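Local coordinates for protein aminopeptidase C (PDB 4K7C) that probably removes amino acids from the N-terminal end of peptides, as a cysteine aminopeptidase of the papain-like C1 class that assembles as a hexamer, at residues Phe92-Asn97 with Tyr152-Lys157; Tyr98-Asp103 with Tyr217-Pro222; Thr224-Glu229 with Leu243-Phe248. One frame throughout, in Å; residues are numbered along the deposited sequence.

Contact 1: Phe92-Asn97 with Tyr152-Lys157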
loop_
_atom_site.group_PDB
_atom_site.type_symbol
_atom_site.label_atom_id
_atom_site.label_comp_id
_atom_site.label_asym_id
_atom_site.label_seq_id
_atom_site.Cartn_x
_atom_site.Cartn_y
_atom_site.Cartn_z
ATOM N N PHE A 92 17.422 -16.809 20.818
ATOM C CA PHE A 92 18.451 -15.859 21.260
ATOM C C PHE A 92 19.333 -15.440 20.064
ATOM O O PHE A 92 19.615 -16.269 19.163
ATOM C CB PHE A 92 19.351 -16.507 22.283
ATOM C CG PHE A 92 20.455 -15.577 22.738
ATOM C CD1 PHE A 92 20.190 -14.500 23.569
ATOM C CD2 PHE A 92 21.750 -15.786 22.297
ATOM C CE1 PHE A 92 21.223 -13.644 24.003
ATOM C CE2 PHE A 92 22.769 -14.936 22.743
ATOM C CZ PHE A 92 22.494 -13.851 23.537
ATOM N N GLU A 93 19.678 -14.153 19.977
ATOM C CA GLU A 93 20.585 -13.702 18.917
ATOM C C GLU A 93 21.841 -12.984 19.471
ATOM O O GLU A 93 21.754 -12.262 20.436
ATOM C CB GLU A 93 19.932 -12.707 17.944
ATOM C CG GLU A 93 19.257 -13.177 16.703
ATOM C CD GLU A 93 18.770 -11.986 15.838
ATOM O OE1 GLU A 93 17.833 -11.322 16.306
ATOM O OE2 GLU A 93 19.403 -11.627 14.791
ATOM N N LEU A 94 22.970 -13.243 18.810
ATOM C CA LEU A 94 24.203 -12.499 19.039
ATOM C C LEU A 94 24.251 -11.293 18.140
ATOM O O LEU A 94 23.614 -11.312 17.029
ATOM C CB LEU A 94 25.399 -13.412 18.780
ATOM C CG LEU A 94 25.492 -14.643 19.698
ATOM C CD1 LEU A 94 26.358 -15.827 19.158
ATOM C CD2 LEU A 94 25.932 -14.209 21.106
ATOM N N SER A 95 25.053 -10.298 18.527
ATOM C CA SER A 95 25.175 -9.073 17.765
ATOM C C SER A 95 26.005 -9.260 16.489
ATOM O O SER A 95 27.214 -9.364 16.530
ATOM C CB SER A 95 25.812 -7.987 18.601
ATOM O OG SER A 95 25.990 -6.807 17.947
ATOM N N GLN A 96 25.324 -9.191 15.350
ATOM C CA GLN A 96 26.077 -9.121 14.072
ATOM C C GLN A 96 26.729 -7.781 13.790
ATOM O O GLN A 96 27.618 -7.734 12.995
ATOM C CB GLN A 96 25.147 -9.531 12.917
ATOM C CG GLN A 96 24.365 -10.781 13.214
ATOM C CD GLN A 96 23.026 -10.555 13.798
ATOM O OE1 GLN A 96 22.672 -9.451 14.246
ATOM N NE2 GLN A 96 22.252 -11.674 13.921
ATOM N N ASN A 97 26.282 -6.696 14.433
ATOM C CA ASN A 97 26.876 -5.413 14.297
ATOM C C ASN A 97 28.282 -5.433 14.997
ATOM O O ASN A 97 29.196 -4.839 14.469
ATOM C CB ASN A 97 26.023 -4.350 14.855
ATOM C CG ASN A 97 26.492 -2.969 14.468
ATOM O OD1 ASN A 97 27.243 -2.788 13.480
ATOM N ND2 ASN A 97 26.013 -1.985 15.161
ATOM N N TYR A 152 38.213 -10.391 19.913
ATOM C CA TYR A 152 37.199 -9.468 20.432
ATOM C C TYR A 152 35.993 -9.984 21.171
ATOM O O TYR A 152 35.218 -9.222 21.805
ATOM C CB TYR A 152 36.722 -8.563 19.313
ATOM C CG TYR A 152 37.789 -7.668 18.733
ATOM C CD1 TYR A 152 38.261 -6.563 19.456
ATOM C CD2 TYR A 152 38.267 -7.840 17.434
ATOM C CE1 TYR A 152 39.240 -5.692 18.929
ATOM C CE2 TYR A 152 39.214 -6.963 16.877
ATOM C CZ TYR A 152 39.752 -5.916 17.619
ATOM O OH TYR A 152 40.692 -5.054 17.116
ATOM N N GLY A 153 35.833 -11.274 21.114
ATOM C CA GLY A 153 34.691 -11.978 21.675
ATOM C C GLY A 153 33.391 -11.673 20.997
ATOM O O GLY A 153 33.390 -11.478 19.790
ATOM N N ILE A 154 32.309 -11.715 21.728
ATOM C CA ILE A 154 30.994 -11.505 21.144
ATOM C C ILE A 154 30.082 -10.997 22.250
ATOM O O ILE A 154 30.355 -11.147 23.454
ATOM C CB ILE A 154 30.458 -12.798 20.405
ATOM C CG1 ILE A 154 29.321 -12.475 19.378
ATOM C CG2 ILE A 154 30.011 -13.900 21.373
ATOM C CD1 ILE A 154 29.653 -11.395 18.351
ATOM N N VAL A 155 28.977 -10.407 21.839
ATOM C CA VAL A 155 27.937 -9.922 22.721
ATOM C C VAL A 155 26.515 -10.301 22.228
ATOM O O VAL A 155 26.315 -10.515 21.015
ATOM C CB VAL A 155 28.039 -8.394 22.955
ATOM C CG1 VAL A 155 29.418 -8.020 23.464
ATOM C CG2 VAL A 155 27.666 -7.573 21.726
ATOM N N PRO A 156 25.557 -10.357 23.148
ATOM C CA PRO A 156 24.152 -10.423 22.748
ATOM C C PRO A 156 23.801 -9.287 21.798
ATOM O O PRO A 156 24.260 -8.176 21.890
ATOM C CB PRO A 156 23.420 -10.229 24.058
ATOM C CG PRO A 156 24.366 -10.731 25.098
ATOM C CD PRO A 156 25.649 -10.134 24.620
ATOM N N LYS A 157 22.872 -9.574 20.911
ATOM C CA LYS A 157 22.320 -8.577 20.033
ATOM C C LYS A 157 21.782 -7.343 20.757
ATOM O O LYS A 157 22.040 -6.224 20.351
ATOM C CB LYS A 157 21.258 -9.233 19.092
ATOM C CG LYS A 157 20.905 -8.282 17.909
ATOM C CD LYS A 157 19.687 -8.781 17.179
ATOM C CE LYS A 157 19.339 -7.930 16.021
ATOM N NZ LYS A 157 20.563 -7.941 15.147
HETATM O O HOH W 1 23.497 -6.429 15.784
#
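Lys-157 lays its aliphatic chain alongside the side chain of Glu-93, both pointing the same way, with CD of Lys-157 3.3 Å from OE1 of Glu-93. Three extended torsions carry the lysine along until a turn at its last bond (chi4 58°) aims the ammonium at Gln-96. There NZ of Lys-157 donates to OE1 of Gln-96 at 2.7 Å, in the carbonyl plane, while NE2 of the same amide donates to OE2 of Glu-93 at 3.0 Å. The direct salt bridge is long, 3.9 Å between NZ of Lys-157 and OE2 of Glu-93. With an alanine in place of Lys-157, the Gln-96 carbonyl would probably lose its donor and the carboxylate one of its nearby positive charges.

Nearly straight backbone bonds, Lys-157 N to Glu-93 O at 2.9 Å and Ser-95 N to Val-155 O at 2.8 Å, bracket a single beta bridge between Leu-94 and Pro-156. Beside the bridge, Leu-94 CB meets Ile-154 CG1 at 4.1 Å. Ser-95 OG turns to Met-160 O and to Tyr-98 N, capping helix 96-117. The Gln-96 amide, its C=O spent on the ammonium and an N-H on the carboxylate, is probably fixed in orientation and relays the long ion pair.

Contact 2: Tyr98-Asp103 with Tyr217-Pro222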
loop_
_atom_site.group_PDB
_atom_site.type_symbol
_atom_site.label_atom_id
_atom_site.label_comp_id
_atom_site.label_asym_id
_atom_site.label_seq_id
_atom_site.Cartn_x
_atom_site.Cartn_y
_atom_site.Cartn_z
ATOM N N TYR A 98 28.388 -6.128 16.119
ATOM C CA TYR A 98 29.645 -6.257 16.878
ATOM C C TYR A 98 30.753 -6.789 15.977
ATOM O O TYR A 98 31.804 -6.157 15.877
ATOM C CB TYR A 98 29.452 -7.080 18.181
ATOM C CG TYR A 98 30.661 -7.047 19.100
ATOM C CD1 TYR A 98 30.938 -5.967 19.947
ATOM C CD2 TYR A 98 31.556 -8.089 19.069
ATOM C CE1 TYR A 98 32.066 -5.972 20.776
ATOM C CE2 TYR A 98 32.721 -8.061 19.852
ATOM C CZ TYR A 98 32.917 -7.037 20.726
ATOM O OH TYR A 98 34.073 -7.050 21.569
ATOM N N THR A 99 30.485 -7.904 15.276
ATOM C CA THR A 99 31.476 -8.486 14.383
ATOM C C THR A 99 31.692 -7.600 13.202
ATOM O O THR A 99 32.810 -7.489 12.702
ATOM C CB THR A 99 31.080 -9.908 13.905
ATOM O OG1 THR A 99 29.657 -9.928 13.599
ATOM C CG2 THR A 99 31.348 -10.917 14.962
ATOM N N PHE A 100 30.661 -6.818 12.813
ATOM C CA PHE A 100 30.757 -5.970 11.620
ATOM C C PHE A 100 31.707 -4.811 11.912
ATOM O O PHE A 100 32.575 -4.388 11.080
ATOM C CB PHE A 100 29.384 -5.419 11.261
ATOM C CG PHE A 100 29.254 -4.846 9.848
ATOM C CD1 PHE A 100 29.750 -5.492 8.727
ATOM C CD2 PHE A 100 28.503 -3.682 9.640
ATOM C CE1 PHE A 100 29.537 -5.005 7.475
ATOM C CE2 PHE A 100 28.269 -3.167 8.362
ATOM C CZ PHE A 100 28.781 -3.841 7.272
ATOM N N PHE A 101 31.559 -4.249 13.088
ATOM C CA PHE A 101 32.457 -3.164 13.492
ATOM C C PHE A 101 33.968 -3.554 13.395
ATOM O O PHE A 101 34.736 -2.886 12.751
ATOM C CB PHE A 101 32.053 -2.645 14.918
ATOM C CG PHE A 101 32.904 -1.445 15.392
ATOM C CD1 PHE A 101 32.436 -0.148 15.402
ATOM C CD2 PHE A 101 34.212 -1.663 15.790
ATOM C CE1 PHE A 101 33.249 0.892 15.852
ATOM C CE2 PHE A 101 35.024 -0.630 16.197
ATOM C CZ PHE A 101 34.568 0.650 16.174
ATOM N N TRP A 102 34.344 -4.637 14.097
ATOM C CA TRP A 102 35.715 -5.091 14.223
ATOM C C TRP A 102 36.239 -5.613 12.894
ATOM O O TRP A 102 37.377 -5.338 12.525
ATOM C CB TRP A 102 35.809 -6.121 15.300
ATOM C CG TRP A 102 35.568 -5.534 16.657
ATOM C CD1 TRP A 102 34.626 -5.906 17.574
ATOM C CD2 TRP A 102 36.305 -4.465 17.258
ATOM N NE1 TRP A 102 34.747 -5.133 18.708
ATOM C CE2 TRP A 102 35.764 -4.248 18.535
ATOM C CE3 TRP A 102 37.369 -3.682 16.848
ATOM C CZ2 TRP A 102 36.278 -3.245 19.444
ATOM C CZ3 TRP A 102 37.860 -2.672 17.706
ATOM C CH2 TRP A 102 37.310 -2.453 18.977
ATOM N N ASP A 103 35.361 -6.213 12.101
ATOM C CA ASP A 103 35.731 -6.639 10.781
ATOM C C ASP A 103 36.171 -5.452 9.894
ATOM O O ASP A 103 37.282 -5.406 9.264
ATOM C CB ASP A 103 34.604 -7.428 10.109
ATOM C CG ASP A 103 35.013 -7.960 8.760
ATOM O OD1 ASP A 103 36.024 -8.706 8.716
ATOM O OD2 ASP A 103 34.297 -7.631 7.718
ATOM N N TYR A 217 30.750 6.359 14.517
ATOM C CA TYR A 217 29.566 7.172 14.140
ATOM C C TYR A 217 28.491 6.330 13.410
ATOM O O TYR A 217 27.286 6.538 13.616
ATOM C CB TYR A 217 29.938 8.306 13.234
ATOM C CG TYR A 217 30.519 9.523 13.909
ATOM C CD1 TYR A 217 30.989 9.487 15.230
ATOM C CD2 TYR A 217 30.727 10.675 13.192
ATOM C CE1 TYR A 217 31.581 10.608 15.850
ATOM C CE2 TYR A 217 31.282 11.801 13.803
ATOM C CZ TYR A 217 31.740 11.757 15.109
ATOM O OH TYR A 217 32.263 12.903 15.643
ATOM N N THR A 218 28.918 5.465 12.511
ATOM C CA THR A 218 27.978 4.623 11.734
ATOM C C THR A 218 27.356 3.478 12.474
ATOM O O THR A 218 26.214 3.138 12.225
ATOM C CB THR A 218 28.579 4.141 10.408
ATOM O OG1 THR A 218 29.863 3.524 10.561
ATOM C CG2 THR A 218 28.678 5.333 9.466
ATOM N N LEU A 219 28.151 2.847 13.341
ATOM C CA LEU A 219 27.831 1.550 13.913
ATOM C C LEU A 219 27.664 1.540 15.430
ATOM O O LEU A 219 27.023 0.598 15.939
ATOM C CB LEU A 219 28.937 0.575 13.531
ATOM C CG LEU A 219 29.182 0.352 12.021
ATOM C CD1 LEU A 219 30.263 -0.687 11.836
ATOM C CD2 LEU A 219 27.896 -0.059 11.282
ATOM N N GLY A 220 28.151 2.587 16.088
ATOM C CA GLY A 220 28.148 2.709 17.577
ATOM C C GLY A 220 29.518 2.339 18.191
ATOM O O GLY A 220 30.476 1.916 17.544
ATOM N N ASN A 221 29.571 2.529 19.501
ATOM C CA ASN A 221 30.750 2.185 20.267
ATOM C C ASN A 221 30.695 0.725 20.652
ATOM O O ASN A 221 29.723 0.239 21.274
ATOM C CB ASN A 221 30.779 2.955 21.552
ATOM C CG ASN A 221 30.843 4.448 21.383
ATOM O OD1 ASN A 221 31.559 5.013 20.521
ATOM N ND2 ASN A 221 29.976 5.091 22.115
ATOM N N PRO A 222 31.745 -0.000 20.353
ATOM C CA PRO A 222 31.751 -1.395 20.832
ATOM C C PRO A 222 31.788 -1.495 22.316
ATOM O O PRO A 222 32.588 -0.783 22.990
ATOM C CB PRO A 222 33.037 -1.953 20.249
ATOM C CG PRO A 222 33.452 -1.010 19.224
ATOM C CD PRO A 222 32.999 0.358 19.663
#
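Pro-222 sets its CG over the face of the Phe-101 ring, 3.5 Å from the centroid and 13° off the ring normal, a CH-pi geometry. The proline also reaches the indole of Trp-102, with Pro-222 CB 3.6 Å from Trp-102 CZ2, and more loosely the phenol ring of Tyr-98, where CE1 lies 4.2 Å from Pro-222 CB. Three aromatic side chains of one helix thus meet a single pyrrolidine ring.

Leu-219 supplies the second group of contacts. Its CB stands at the edge of the Phe-101 ring, near the ring plane, and its CD1 approaches the helix backbone, 3.7 Å from Phe-101 CA. The other methyl, CD2 of Leu-219, meets CD2 of Phe-100 at 4.0 Å. Between leucine and proline, Gly-220 O comes within 3.4 Å of Phe-101 CE1; this buried carbonyl oxygen has no hydrogen-bond partner in the model. Gly-220 ends the helical geometry with a positive phi of 99°, a conformation in which a CB would collide with the preceding carbonyl oxygen.

A second shell holds the rings. The CB bond of Phe-101 points toward 217-222, and a chi1 of -177° sets the ring against Pro-222 CG; CD2 of Phe-101 lies over the indole of Trp-102. Trp-102 NE1 in turn sits over a face of Tyr-98, whose OH bonds to Tyr-152 O. The Tyr-152 ring stacks on Trp-102, which Leu-10 of the second subunit also touches. Arg-69 makes a cation-pi contact with Phe-100, and Tyr-212 meets the Phe-101 ring at a steep angle.

The contact joins the early turns of helix 96-117 to the C-terminal end of helix 197-219 and the loop leading toward strand 226-231, while helix 142-152 packs on Trp-102 through Leu-148.

Contact 3: Thr224-Glu229 with Leu243-Phe248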
loop_
_atom_site.group_PDB
_atom_site.type_symbol
_atom_site.label_atom_id
_atom_site.label_comp_id
_atom_site.label_asym_id
_atom_site.label_seq_id
_atom_site.Cartn_x
_atom_site.Cartn_y
_atom_site.Cartn_z
ATOM N N THR A 224 32.555 -2.807 26.103
ATOM C CA THR A 224 33.643 -3.442 26.799
ATOM C C THR A 224 33.207 -4.201 28.100
ATOM O O THR A 224 33.872 -5.127 28.557
ATOM C CB THR A 224 34.702 -2.379 27.204
ATOM O OG1 THR A 224 34.062 -1.299 27.908
ATOM C CG2 THR A 224 35.437 -1.829 25.948
ATOM N N LYS A 225 32.113 -3.814 28.680
ATOM C CA LYS A 225 31.626 -4.391 29.925
ATOM C C LYS A 225 30.106 -4.262 29.979
ATOM O O LYS A 225 29.565 -3.156 29.740
ATOM C CB LYS A 225 32.236 -3.605 31.069
ATOM C CG LYS A 225 31.760 -4.053 32.427
ATOM C CD LYS A 225 32.619 -3.465 33.524
ATOM C CE LYS A 225 31.808 -2.514 34.374
ATOM N NZ LYS A 225 32.658 -2.123 35.522
ATOM N N PHE A 226 29.385 -5.342 30.281
ATOM C CA PHE A 226 27.910 -5.201 30.363
ATOM C C PHE A 226 27.319 -6.251 31.289
ATOM O O PHE A 226 27.936 -7.316 31.554
ATOM C CB PHE A 226 27.316 -5.387 28.960
ATOM C CG PHE A 226 27.717 -6.710 28.303
ATOM C CD1 PHE A 226 28.928 -6.839 27.657
ATOM C CD2 PHE A 226 26.922 -7.761 28.373
ATOM C CE1 PHE A 226 29.319 -8.055 27.083
ATOM C CE2 PHE A 226 27.245 -8.976 27.788
ATOM C CZ PHE A 226 28.471 -9.137 27.132
ATOM N N ASP A 227 26.096 -5.997 31.723
ATOM C CA ASP A 227 25.266 -6.990 32.407
ATOM C C ASP A 227 24.346 -7.691 31.423
ATOM O O ASP A 227 23.891 -7.063 30.451
ATOM C CB ASP A 227 24.425 -6.328 33.465
ATOM C CG ASP A 227 25.203 -5.808 34.618
ATOM O OD1 ASP A 227 26.443 -5.984 34.757
ATOM O OD2 ASP A 227 24.497 -5.224 35.474
ATOM N N PHE A 228 24.106 -8.976 31.641
ATOM C CA PHE A 228 23.244 -9.789 30.787
ATOM C C PHE A 228 22.077 -10.275 31.657
ATOM O O PHE A 228 22.324 -10.966 32.644
ATOM C CB PHE A 228 24.053 -10.939 30.294
ATOM C CG PHE A 228 23.331 -11.893 29.354
ATOM C CD1 PHE A 228 22.459 -11.427 28.377
ATOM C CD2 PHE A 228 23.611 -13.221 29.404
ATOM C CE1 PHE A 228 21.821 -12.305 27.519
ATOM C CE2 PHE A 228 23.039 -14.112 28.504
ATOM C CZ PHE A 228 22.138 -13.642 27.564
ATOM N N GLU A 229 20.833 -9.872 31.341
ATOM C CA GLU A 229 19.655 -10.297 32.051
ATOM C C GLU A 229 18.701 -10.983 31.026
ATOM O O GLU A 229 18.564 -10.476 29.922
ATOM C CB GLU A 229 18.902 -9.065 32.584
ATOM C CG GLU A 229 19.565 -8.290 33.702
ATOM C CD GLU A 229 18.695 -7.157 34.243
ATOM O OE1 GLU A 229 17.790 -7.424 35.052
ATOM O OE2 GLU A 229 19.037 -5.961 33.980
ATOM N N LEU A 243 30.147 -8.758 32.677
ATOM C CA LEU A 243 30.734 -9.550 31.605
ATOM C C LEU A 243 31.520 -8.619 30.669
ATOM O O LEU A 243 31.247 -7.401 30.563
ATOM C CB LEU A 243 29.633 -10.278 30.874
ATOM C CG LEU A 243 28.885 -11.426 31.545
ATOM C CD1 LEU A 243 27.606 -11.740 30.811
ATOM C CD2 LEU A 243 29.768 -12.644 31.591
ATOM N N THR A 244 32.527 -9.217 29.972
ATOM C CA THR A 244 33.133 -8.586 28.830
ATOM C C THR A 244 32.699 -9.412 27.576
ATOM O O THR A 244 32.173 -10.550 27.719
ATOM C CB THR A 244 34.636 -8.459 28.920
ATOM O OG1 THR A 244 35.215 -9.727 28.575
ATOM C CG2 THR A 244 35.071 -7.997 30.263
ATOM N N PRO A 245 32.966 -8.888 26.355
ATOM C CA PRO A 245 32.702 -9.695 25.137
ATOM C C PRO A 245 33.466 -11.012 25.178
ATOM O O PRO A 245 32.978 -12.069 24.762
ATOM C CB PRO A 245 33.137 -8.745 24.004
ATOM C CG PRO A 245 32.755 -7.379 24.555
ATOM C CD PRO A 245 33.242 -7.484 26.006
ATOM N N GLN A 246 34.668 -10.976 25.733
ATOM C CA GLN A 246 35.455 -12.202 25.847
ATOM C C GLN A 246 35.015 -13.162 26.925
ATOM O O GLN A 246 34.921 -14.332 26.640
ATOM C CB GLN A 246 36.949 -11.883 25.863
ATOM C CG GLN A 246 37.305 -11.070 24.613
ATOM C CD GLN A 246 38.775 -10.930 24.392
ATOM O OE1 GLN A 246 39.389 -9.891 24.697
ATOM N NE2 GLN A 246 39.379 -12.002 23.907
ATOM N N THR A 247 34.657 -12.687 28.131
ATOM C CA THR A 247 34.085 -13.608 29.096
ATOM C C THR A 247 32.688 -14.170 28.708
ATOM O O THR A 247 32.358 -15.290 28.979
ATOM C CB THR A 247 34.088 -13.048 30.546
ATOM O OG1 THR A 247 33.319 -11.865 30.601
ATOM C CG2 THR A 247 35.496 -12.765 30.948
ATOM N N PHE A 248 31.883 -13.343 28.060
ATOM C CA PHE A 248 30.597 -13.799 27.502
ATOM C C PHE A 248 30.855 -14.930 26.507
ATOM O O PHE A 248 30.256 -16.000 26.599
ATOM C CB PHE A 248 29.872 -12.615 26.844
ATOM C CG PHE A 248 28.574 -13.015 26.255
ATOM C CD1 PHE A 248 27.447 -13.136 27.058
ATOM C CD2 PHE A 248 28.509 -13.468 24.924
ATOM C CE1 PHE A 248 26.249 -13.616 26.521
ATOM C CE2 PHE A 248 27.305 -13.951 24.428
ATOM C CZ PHE A 248 26.182 -14.025 25.229
#
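Phe-226 takes a chi1 of 55°, placing CG between its backbone N and carbonyl carbon, and this swings the ring across to Leu-243. Phe-228 and Phe-248 instead both hold CG opposite the backbone N, and their rings converge from the two segments.

Over one face of the Phe-226 ring stands CB of Leu-243, 4.2 Å from the centroid, a CH-pi contact offset toward the rim. The ring edge is met by CB of Phe-248, 3.8 Å from Phe-226 CZ. The edge of Phe-248 then points at the face of Phe-228, a T-shaped pair with centroids 5.4 Å apart and planes at 84°. Leu-243 CD1 fills in against Phe-228 CB at 3.7 Å, so the leucine touches both phenylalanines of the strand.

The backbone evidence agrees: Phe-226 and Leu-243 form an antiparallel hydrogen-bonded pair, with Phe-226 N donating to Leu-243 O at 2.8 Å and Leu-243 N returning a more bent bond to Phe-226 O at 2.9 Å. Just beyond this pair the chain turns into helix 245-253. Thr-247 N donates to Thr-244 OG1, and Thr-244 N donates to Thr-247 OG1 at 2.8 Å, both nearly straight. Just before strand 226-231, Lys-225 NZ forms a salt bridge with Glu-242 OE1.

Val-155 and Pro-156 pack against Phe-226, and Tyr-252 stacks with Phe-248. The whole is a two-stranded antiparallel hairpin, strands 226-231 and 237-243, in which strand 237-243 runs directly into helix 245-253, opened by a Thr-244/Thr-247 capping box.

Overall arrangement
Following the chain, 92-97 leads into helix 96-117, whose early turns provide 98-103. Contact 1 closes a largely helical loop when 152-157 returns after helix 142-152. Contact 2 closes a longer one at the end of helix 197-219; because its first segment lies within the loop of contact 1 and its second beyond it, the two cross. Contact 3 follows both in series, closing the short hairpin of strands 226-231 and 237-243 at helix 245-253. The contacts touch: Asn-97 ND2 probably bonds to Leu-219 O, and Ile-154 N to Pro-245 O. Together they tie helices 96-117 and 197-219 to the hairpin through the 152-157 loop.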